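Local coordinates for BH2602 protein (PDB 3NWZ) that is probably an acyl-CoA thioesterase of the hotdog superfamily, of the PaaI-like kind, and forms a tetramer that binds coenzyme A, at residues V133-K137 against Q138-V142; N79-G83 against G84-T88. All blocks are in the same frame, centred on the assembly; numbering follows the deposited sequence.

Interaction 1 of 2, residues V133-K137 against Q138-V142; sequences VHQGK and QRIVV
Val133 and His134 both face Val141 across a beta hairpin, the pattern of a classic beta bulge, and Val141 O accepts hydrogen bonds from both backbone N-H groups. The bond from Val133 N is 2.8 Å and fairly straight (160°), that from His134 N is 3.0 Å and more bent, and the two donors approach from the same face of the carbonyl plane. Nearer the turn Gly136 N gives a longer bond, 3.2 Å, to Arg139 O. Side chains pack around this ladder: Val133 CB lies 3.9 Å from Val141 CG1, and His134 CB is as far from Val141 CB. With CG anti to the backbone N (chi1 179°), the His134 ring swings toward the turn, where Gly136 N sits 3.7 Å above one ring face, near its rim. Gln135 CG runs alongside Ile140 CD1, their side chains pointing the same way. Further out, NH2 of Arg139 makes a salt bridge with Glu112 of the third subunit and a hydrogen bond with Tyr117 O of the second. Coenzyme A is bound by His134, Lys137, Gln138 and Arg139; with Arg139 already paired, Lys137 is probably the turn's main positive charge for this anionic ligand.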
loop_
_atom_site.group_PDB
_atom_site.type_symbol
_atom_site.label_atom_id
_atom_site.label_comp_id
_atom_site.label_asym_id
_atom_site.label_seq_id
_atom_site.Cartn_x
_atom_site.Cartn_y
_atom_site.Cartn_z
ATOM N N VAL A 133 -14.259 4.264 4.341
ATOM C CA VAL A 133 -13.452 5.067 5.238
ATOM C C VAL A 133 -13.669 6.511 4.879
ATOM O O VAL A 133 -13.488 7.409 5.695
ATOM C CB VAL A 133 -11.964 4.710 5.069
ATOM C CG1 VAL A 133 -11.105 5.577 5.994
ATOM C CG2 VAL A 133 -11.764 3.208 5.345
ATOM N N HIS A 134 -14.077 6.715 3.636
ATOM C CA HIS A 134 -14.320 8.044 3.107
ATOM C C HIS A 134 -15.124 7.921 1.820
ATOM O O HIS A 134 -14.923 6.979 1.036
ATOM C CB HIS A 134 -12.997 8.754 2.809
ATOM C CG HIS A 134 -13.172 10.127 2.243
ATOM N ND1 HIS A 134 -13.889 11.111 2.892
ATOM C CD2 HIS A 134 -12.724 10.684 1.094
ATOM C CE1 HIS A 134 -13.874 12.215 2.166
ATOM N NE2 HIS A 134 -13.175 11.982 1.069
ATOM N N GLN A 135 -16.026 8.879 1.607
ATOM C CA GLN A 135 -16.862 8.891 0.413
ATOM C C GLN A 135 -16.875 10.247 -0.289
ATOM O O GLN A 135 -17.762 11.068 -0.038
ATOM C CB GLN A 135 -18.299 8.495 0.774
ATOM C CG GLN A 135 -19.166 8.153 -0.427
ATOM C CD GLN A 135 -20.470 7.480 -0.030
ATOM O OE1 GLN A 135 -20.501 6.635 0.868
ATOM N NE2 GLN A 135 -21.553 7.836 -0.714
ATOM N N GLY A 136 -15.879 10.483 -1.145
ATOM C CA GLY A 136 -15.843 11.727 -1.898
ATOM C C GLY A 136 -16.627 11.519 -3.187
ATOM O O GLY A 136 -17.196 10.439 -3.418
ATOM N N LYS A 137 -16.703 12.543 -4.029
ATOM C CA LYS A 137 -17.405 12.378 -5.293
ATOM C C LYS A 137 -16.343 12.130 -6.349
ATOM O O LYS A 137 -16.634 11.864 -7.511
ATOM C CB LYS A 137 -18.220 13.622 -5.638
ATOM C CG LYS A 137 -19.575 13.681 -4.956
ATOM C CD LYS A 137 -20.554 14.507 -5.779
ATOM C CE LYS A 137 -21.113 13.719 -6.965
ATOM N NZ LYS A 137 -22.203 12.779 -6.560
ATOM N N GLN A 138 -15.100 12.200 -5.893
ATOM C CA GLN A 138 -13.910 12.012 -6.709
ATOM C C GLN A 138 -13.419 10.546 -6.633
ATOM O O GLN A 138 -13.313 9.828 -7.638
ATOM C CB GLN A 138 -12.830 12.953 -6.167
ATOM C CG GLN A 138 -12.529 12.686 -4.678
ATOM C CD GLN A 138 -12.604 13.910 -3.783
ATOM O OE1 GLN A 138 -13.646 14.569 -3.660
ATOM N NE2 GLN A 138 -11.492 14.213 -3.140
ATOM N N ARG A 139 -13.128 10.114 -5.415
ATOM C CA ARG A 139 -12.629 8.776 -5.171
ATOM C C ARG A 139 -13.231 8.299 -3.866
ATOM O O ARG A 139 -13.614 9.117 -3.014
ATOM C CB ARG A 139 -11.106 8.807 -5.045
ATOM C CG ARG A 139 -10.596 9.151 -3.648
ATOM C CD ARG A 139 -9.080 9.038 -3.609
ATOM N NE ARG A 139 -8.526 8.845 -2.270
ATOM C CZ ARG A 139 -8.175 9.828 -1.452
ATOM N NH1 ARG A 139 -8.319 11.092 -1.820
ATOM N NH2 ARG A 139 -7.654 9.542 -0.270
ATOM N N ILE A 140 -13.309 6.979 -3.710
ATOM C CA ILE A 140 -13.859 6.399 -2.493
ATOM C C ILE A 140 -12.826 5.520 -1.842
ATOM O O ILE A 140 -12.377 4.548 -2.427
ATOM C CB ILE A 140 -15.134 5.559 -2.760
ATOM C CG1 ILE A 140 -16.318 6.472 -3.084
ATOM C CG2 ILE A 140 -15.475 4.728 -1.535
ATOM C CD1 ILE A 140 -17.569 5.724 -3.444
ATOM N N VAL A 141 -12.452 5.891 -0.621
ATOM C CA VAL A 141 -11.475 5.161 0.157
ATOM C C VAL A 141 -12.243 4.181 1.033
ATOM O O VAL A 141 -13.179 4.568 1.738
ATOM C CB VAL A 141 -10.672 6.135 1.012
ATOM C CG1 VAL A 141 -9.690 5.382 1.910
ATOM C CG2 VAL A 141 -9.941 7.119 0.090
ATOM N N VAL A 142 -11.845 2.913 0.963
ATOM C CA VAL A 142 -12.482 1.846 1.710
ATOM C C VAL A 142 -11.392 1.032 2.397
ATOM O O VAL A 142 -10.222 1.163 2.065
ATOM C CB VAL A 142 -13.315 0.930 0.768
ATOM C CG1 VAL A 142 -12.462 0.485 -0.415
ATOM C CG2 VAL A 142 -13.824 -0.300 1.527
#

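Interaction 2 of 2, residues N79-G83 against G84-T88; sequences NMVHG and GITAT
His82 O receives Thr86 N at 3.1 Å and Gly83 O receives Ala87 N at 3.1 Å, the bonds of the first turn of helix 83-100. His82 stands at the N-cap. Its CG lies anti to the backbone N (chi1 -158°), which turns the ring so that its edge, through ND1, accepts the N-H of Gly84 at 2.9 Å, nearly straight (163°) and in the ring plane. With an alanine in its place, Gly84 N is likely to lose its capping acceptor and the helix start to be less firmly held. Thr86 OG1 adds a weak bond to His82 O, and Val81 CG1 rests 3.6 Å from that hydroxyl, the two side chains crossing at about a right angle. Val81 CG1 also approaches Ile85 CB at 4.2 Å. One turn on, Gly84 O is gripped twice by Thr88, through N and through OG1, the hydroxyl coming from above the carbonyl plane at 3.0 Å. Around this start, Ala87 packs on Ile115 and Tyr117 of strand 108-117, and Gly83 O is hydrogen-bonded to Tyr117 OH. Val81 and Ile85 lean on Val74 of a loop, while His82 packs against Thr88 of the fourth subunit.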
loop_
_atom_site.group_PDB
_atom_site.type_symbol
_atom_site.label_atom_id
_atom_site.label_comp_id
_atom_site.label_asym_id
_atom_site.label_seq_id
_atom_site.Cartn_x
_atom_site.Cartn_y
_atom_site.Cartn_z
ATOM N N ASN A 79 -0.727 -25.812 0.097
ATOM C CA ASN A 79 -2.093 -25.947 0.608
ATOM C C ASN A 79 -2.483 -24.786 1.511
ATOM O O ASN A 79 -3.102 -24.961 2.566
ATOM C CB ASN A 79 -2.257 -27.277 1.349
ATOM C CG ASN A 79 -2.205 -28.472 0.414
ATOM O OD1 ASN A 79 -1.179 -28.739 -0.232
ATOM N ND2 ASN A 79 -3.320 -29.199 0.326
HETATM N N MSE A 80 -2.103 -23.596 1.065
HETATM C CA MSE A 80 -2.378 -22.340 1.755
HETATM C C MSE A 80 -3.115 -21.537 0.688
HETATM O O MSE A 80 -2.794 -21.663 -0.498
HETATM C CB MSE A 80 -1.048 -21.662 2.111
HETATM C CG MSE A 80 -1.097 -20.625 3.223
HETATM SE SE MSE A 80 0.673 -19.935 3.665
HETATM C CE MSE A 80 1.270 -21.317 4.872
ATOM N N VAL A 81 -4.108 -20.742 1.080
ATOM C CA VAL A 81 -4.853 -19.939 0.106
ATOM C C VAL A 81 -3.907 -19.012 -0.654
ATOM O O VAL A 81 -3.142 -18.259 -0.053
ATOM C CB VAL A 81 -5.938 -19.081 0.784
ATOM C CG1 VAL A 81 -6.567 -18.126 -0.233
ATOM C CG2 VAL A 81 -6.996 -19.978 1.379
ATOM N N HIS A 82 -3.967 -19.060 -1.980
ATOM C CA HIS A 82 -3.089 -18.224 -2.780
ATOM C C HIS A 82 -3.219 -16.752 -2.400
ATOM O O HIS A 82 -4.325 -16.219 -2.340
ATOM C CB HIS A 82 -3.396 -18.405 -4.265
ATOM C CG HIS A 82 -2.257 -18.020 -5.151
ATOM N ND1 HIS A 82 -1.720 -16.749 -5.157
ATOM C CD2 HIS A 82 -1.503 -18.753 -6.004
ATOM C CE1 HIS A 82 -0.681 -16.717 -5.972
ATOM N NE2 HIS A 82 -0.528 -17.920 -6.498
ATOM N N GLY A 83 -2.085 -16.103 -2.151
ATOM C CA GLY A 83 -2.087 -14.694 -1.779
ATOM C C GLY A 83 -2.867 -13.855 -2.764
ATOM O O GLY A 83 -3.395 -12.792 -2.427
ATOM N N GLY A 84 -2.936 -14.347 -3.999
ATOM C CA GLY A 84 -3.661 -13.660 -5.052
ATOM C C GLY A 84 -5.158 -13.760 -4.865
ATOM O O GLY A 84 -5.868 -12.778 -5.034
ATOM N N ILE A 85 -5.657 -14.940 -4.521
ATOM C CA ILE A 85 -7.096 -15.083 -4.308
ATOM C C ILE A 85 -7.480 -14.240 -3.087
ATOM O O ILE A 85 -8.568 -13.688 -3.019
ATOM C CB ILE A 85 -7.500 -16.560 -4.069
ATOM C CG1 ILE A 85 -7.239 -17.397 -5.326
ATOM C CG2 ILE A 85 -8.971 -16.651 -3.718
ATOM C CD1 ILE A 85 -8.136 -17.068 -6.504
ATOM N N THR A 86 -6.572 -14.128 -2.122
ATOM C CA THR A 86 -6.847 -13.333 -0.942
ATOM C C THR A 86 -7.058 -11.879 -1.359
ATOM O O THR A 86 -8.066 -11.246 -0.982
ATOM C CB THR A 86 -5.698 -13.378 0.070
ATOM O OG1 THR A 86 -5.398 -14.736 0.410
ATOM C CG2 THR A 86 -6.110 -12.622 1.335
ATOM N N ALA A 87 -6.105 -11.357 -2.133
ATOM C CA ALA A 87 -6.168 -9.978 -2.627
ATOM C C ALA A 87 -7.423 -9.767 -3.428
ATOM O O ALA A 87 -8.202 -8.854 -3.174
ATOM C CB ALA A 87 -4.972 -9.693 -3.477
ATOM N N THR A 88 -7.626 -10.630 -4.407
ATOM C CA THR A 88 -8.795 -10.543 -5.268
ATOM C C THR A 88 -10.109 -10.563 -4.501
ATOM O O THR A 88 -11.097 -10.006 -4.959
ATOM C CB THR A 88 -8.755 -11.682 -6.298
ATOM O OG1 THR A 88 -7.607 -11.490 -7.133
ATOM C CG2 THR A 88 -9.996 -11.687 -7.155
#

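How the interactions relate
Interaction 2 begins the long helix 83-100 and interaction 1 closes the hairpin of strands 125-135 and 139-147, so the two mark different parts of one hotdog fold, in which the sheet wraps the helix. Their centres are 26 Å apart and their nearest atoms about 11 Å, without touching. The helix links them: further along it, Val98 and Met94 pack against Ile140 and Val142. Tyr117 serves both regions in different copies: its OH bonds Gly83 O within the chain, while O of the second subunit's Tyr117 accepts from Arg139. Coenzyme A binding belongs to interaction 1, whereas interaction 2 lies away from it, at a contact with the fourth subunit.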